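Local coordinates for dipeptide Epimerase (Enterococcus faecalis V583, PDB 3JVA), which is an enzyme of the mandelate racemase/muconate lactonizing family in the enolase superfamily and carries a magnesium ion, at residues K2-H7 with E35-E40. Numbering follows the deposited sequence.
Sequences KIKQVH and EIETEE
A classic beta bulge interrupts the antiparallel pairing of K2-H7 with E35-E40, which lie on the two central strands (3-21 and 29-38) of the four-stranded sheet in the enolase-type N-terminal domain. K4 and Q5 both face E37, whose carbonyl oxygen accepts hydrogen bonds from two backbone N-H groups: K4 N lies 2.7 Å from E37 O, in the carbonyl plane, while Q5 N, at 3.2 Å from E37 O, is tilted from it. E37 N returns a bond to Q5 O, and from there the pairing is regular, with reciprocal bonds between H7 and E35. At the other end E39 N reaches K2 O at 2.8 Å, closing the pairing where the second strand runs out.

On the buried side I3, V6 and I36 meet through apolar contacts. I36 sends CG2 against both CG1 and CG2 of I3 at 3.8 Å, and its other branch, CG1, approaches V6 CG2 more loosely. Helix 96-114 covers I36 through A105, C106 and L109, whereas I73 of helix 59-73 packs on I3 and V6.

H7, Q5, E37 and E35 occupy the other face. With its CG anti to the backbone N (chi1 165°), E37 extends across to the H7 imidazole, placing OE1 at the ring edge, 3.4 Å from H7 CE1. The side chains of K4 and E39 cross roughly at right angles, the carboxylate lying against the lysine's methylenes. A water bridges that carboxylate back to the first strand, 2.8 Å from both E39 OE2 and I3 O.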
ATOM      1  N   LYS B   2     -21.498   5.322  47.294  1.00 27.08           N
ATOM      2  CA  LYS B   2     -21.344   6.665  46.754  1.00 27.15           C
ATOM      3  C   LYS B   2     -20.178   7.413  47.384  1.00 25.84           C
ATOM      4  O   LYS B   2     -19.975   7.355  48.595  1.00 24.84           O
ATOM      5  CB  LYS B   2     -22.642   7.452  46.970  1.00 29.94           C
ATOM      6  CG  LYS B   2     -22.566   8.923  46.597  1.00 34.66           C
ATOM      7  CD  LYS B   2     -23.882   9.652  46.883  1.00 39.04           C
ATOM      8  CE  LYS B   2     -24.952   9.340  45.845  1.00 42.42           C
ATOM      9  NZ  LYS B   2     -25.299   7.895  45.795  1.00 45.69           N
ATOM     10  N   ILE B   3     -19.419   8.120  46.551  1.00 24.18           N
ATOM     11  CA  ILE B   3     -18.276   8.891  47.021  1.00 23.24           C
ATOM     12  C   ILE B   3     -18.735  10.099  47.833  1.00 23.17           C
ATOM     13  O   ILE B   3     -19.533  10.907  47.366  1.00 24.60           O
ATOM     14  CB  ILE B   3     -17.411   9.381  45.835  1.00 22.78           C
ATOM     15  CG1 ILE B   3     -16.769   8.179  45.134  1.00 22.43           C
ATOM     16  CG2 ILE B   3     -16.344  10.366  46.328  1.00 22.35           C
ATOM     17  CD1 ILE B   3     -15.962   8.546  43.897  1.00 23.08           C
ATOM     18  N   LYS B   4     -18.237  10.211  49.058  1.00 23.58           N
ATOM     19  CA  LYS B   4     -18.603  11.332  49.917  1.00 24.95           C
ATOM     20  C   LYS B   4     -17.584  12.455  49.799  1.00 25.62           C
ATOM     21  O   LYS B   4     -17.938  13.628  49.691  1.00 24.49           O
ATOM     22  CB  LYS B   4     -18.688  10.885  51.378  1.00 27.38           C
ATOM     23  CG  LYS B   4     -19.005  12.025  52.336  1.00 30.80           C
ATOM     24  CD  LYS B   4     -19.090  11.557  53.776  1.00 35.91           C
ATOM     25  CE  LYS B   4     -19.421  12.723  54.699  1.00 37.29           C
ATOM     26  NZ  LYS B   4     -19.564  12.291  56.117  1.00 40.66           N
ATOM     27  N   GLN B   5     -16.309  12.091  49.815  1.00 25.73           N
ATOM     28  CA  GLN B   5     -15.261  13.093  49.729  1.00 26.58           C
ATOM     29  C   GLN B   5     -13.981  12.471  49.202  1.00 25.64           C
ATOM     30  O   GLN B   5     -13.774  11.261  49.302  1.00 24.83           O
ATOM     31  CB  GLN B   5     -15.018  13.708  51.112  1.00 29.62           C
ATOM     32  CG  GLN B   5     -14.048  14.885  51.132  1.00 33.53           C
ATOM     33  CD  GLN B   5     -14.463  16.000  50.190  1.00 35.44           C
ATOM     34  OE1 GLN B   5     -14.118  15.990  49.011  1.00 35.34           O
ATOM     35  NE2 GLN B   5     -15.223  16.961  50.705  1.00 37.40           N
ATOM     36  N   VAL B   6     -13.137  13.315  48.626  1.00 24.26           N
ATOM     37  CA  VAL B   6     -11.858  12.890  48.080  1.00 24.23           C
ATOM     38  C   VAL B   6     -10.780  13.721  48.768  1.00 24.94           C
ATOM     39  O   VAL B   6     -10.766  14.942  48.654  1.00 25.95           O
ATOM     40  CB  VAL B   6     -11.795  13.137  46.554  1.00 24.38           C
ATOM     41  CG1 VAL B   6     -10.410  12.780  46.023  1.00 23.72           C
ATOM     42  CG2 VAL B   6     -12.870  12.312  45.847  1.00 24.32           C
ATOM     43  N   HIS B   7      -9.885  13.054  49.486  1.00 23.82           N
ATOM     44  CA  HIS B   7      -8.809  13.730  50.204  1.00 25.48           C
ATOM     45  C   HIS B   7      -7.476  13.455  49.521  1.00 25.79           C
ATOM     46  O   HIS B   7      -7.225  12.330  49.095  1.00 26.46           O
ATOM     47  CB  HIS B   7      -8.745  13.215  51.646  1.00 26.78           C
ATOM     48  CG  HIS B   7     -10.072  13.200  52.341  1.00 29.78           C
ATOM     49  ND1 HIS B   7     -10.734  12.034  52.659  1.00 32.07           N
ATOM     50  CD2 HIS B   7     -10.870  14.210  52.761  1.00 31.02           C
ATOM     51  CE1 HIS B   7     -11.882  12.326  53.247  1.00 29.61           C
ATOM     52  NE2 HIS B   7     -11.988  13.640  53.321  1.00 30.49           N
ATOM     53  N   GLU B  35      -7.215   9.525  49.117  1.00 23.13           N
ATOM     54  CA  GLU B  35      -8.056   8.666  49.922  1.00 25.45           C
ATOM     55  C   GLU B  35      -9.477   9.050  49.555  1.00 23.87           C
ATOM     56  O   GLU B  35      -9.898  10.186  49.787  1.00 24.40           O
ATOM     57  CB  GLU B  35      -7.806   8.906  51.415  1.00 29.40           C
ATOM     58  CG  GLU B  35      -6.406   8.527  51.866  1.00 37.99           C
ATOM     59  CD  GLU B  35      -6.179   8.787  53.344  1.00 41.76           C
ATOM     60  OE1 GLU B  35      -7.004   8.317  54.157  1.00 43.93           O
ATOM     61  OE2 GLU B  35      -5.177   9.454  53.689  1.00 43.81           O
ATOM     62  N   ILE B  36     -10.200   8.121  48.937  1.00 22.50           N
ATOM     63  CA  ILE B  36     -11.579   8.378  48.562  1.00 22.26           C
ATOM     64  C   ILE B  36     -12.456   7.752  49.632  1.00 23.23           C
ATOM     65  O   ILE B  36     -12.366   6.553  49.895  1.00 23.02           O
ATOM     66  CB  ILE B  36     -11.923   7.768  47.188  1.00 20.86           C
ATOM     67  CG1 ILE B  36     -11.051   8.418  46.108  1.00 21.28           C
ATOM     68  CG2 ILE B  36     -13.397   7.984  46.875  1.00 21.11           C
ATOM     69  CD1 ILE B  36     -11.417   8.019  44.687  1.00 21.64           C
ATOM     70  N   GLU B  37     -13.283   8.580  50.261  1.00 24.74           N
ATOM     71  CA  GLU B  37     -14.175   8.119  51.315  1.00 26.66           C
ATOM     72  C   GLU B  37     -15.595   8.018  50.783  1.00 25.79           C
ATOM     73  O   GLU B  37     -16.079   8.937  50.129  1.00 25.96           O
ATOM     74  CB  GLU B  37     -14.129   9.091  52.499  1.00 29.40           C
ATOM     75  CG  GLU B  37     -15.274   8.917  53.492  1.00 30.47           C
ATOM     76  CD  GLU B  37     -15.219   9.914  54.639  1.00 34.35           C
ATOM     77  OE1 GLU B  37     -14.869  11.087  54.399  1.00 36.38           O
ATOM     78  OE2 GLU B  37     -15.542   9.527  55.780  1.00 36.97           O
ATOM     79  N   THR B  38     -16.253   6.898  51.056  1.00 25.45           N
ATOM     80  CA  THR B  38     -17.626   6.700  50.612  1.00 25.74           C
ATOM     81  C   THR B  38     -18.559   7.097  51.747  1.00 25.94           C
ATOM     82  O   THR B  38     -18.131   7.210  52.896  1.00 25.81           O
ATOM     83  CB  THR B  38     -17.897   5.234  50.239  1.00 25.87           C
ATOM     84  OG1 THR B  38     -17.674   4.397  51.382  1.00 28.10           O
ATOM     85  CG2 THR B  38     -16.976   4.801  49.104  1.00 25.55           C
ATOM     86  N   GLU B  39     -19.826   7.319  51.420  1.00 27.07           N
ATOM     87  CA  GLU B  39     -20.812   7.709  52.424  1.00 29.34           C
ATOM     88  C   GLU B  39     -20.912   6.668  53.533  1.00 29.77           C
ATOM     89  O   GLU B  39     -21.111   7.013  54.699  1.00 30.51           O
ATOM     90  CB  GLU B  39     -22.188   7.891  51.779  1.00 30.14           C
ATOM     91  CG  GLU B  39     -22.325   9.110  50.868  1.00 33.64           C
ATOM     92  CD  GLU B  39     -22.212  10.427  51.617  1.00 39.58           C
ATOM     93  OE1 GLU B  39     -22.574  10.471  52.816  1.00 41.94           O
ATOM     94  OE2 GLU B  39     -21.779  11.427  51.003  1.00 41.25           O
ATOM     95  N   GLU B  40     -20.769   5.397  53.167  1.00 29.60           N
ATOM     96  CA  GLU B  40     -20.863   4.306  54.132  1.00 31.51           C
ATOM     97  C   GLU B  40     -19.641   4.149  55.032  1.00 30.85           C
ATOM     98  O   GLU B  40     -19.672   3.394  56.004  1.00 32.43           O
ATOM     99  CB  GLU B  40     -21.158   2.985  53.408  1.00 32.14           C
ATOM    100  CG  GLU B  40     -20.172   2.626  52.303  1.00 34.98           C
ATOM    101  CD  GLU B  40     -20.659   1.470  51.443  1.00 37.13           C
ATOM    102  OE1 GLU B  40     -20.657   0.314  51.922  1.00 35.10           O
ATOM    103  OE2 GLU B  40     -21.055   1.723  50.286  1.00 38.98           O
TER
HETATM  104  O   HOH W   1     -21.530   4.499  50.286  1.00 21.23           O
HETATM  105  O   HOH W   2     -22.035  11.741  48.196  1.00 33.86           O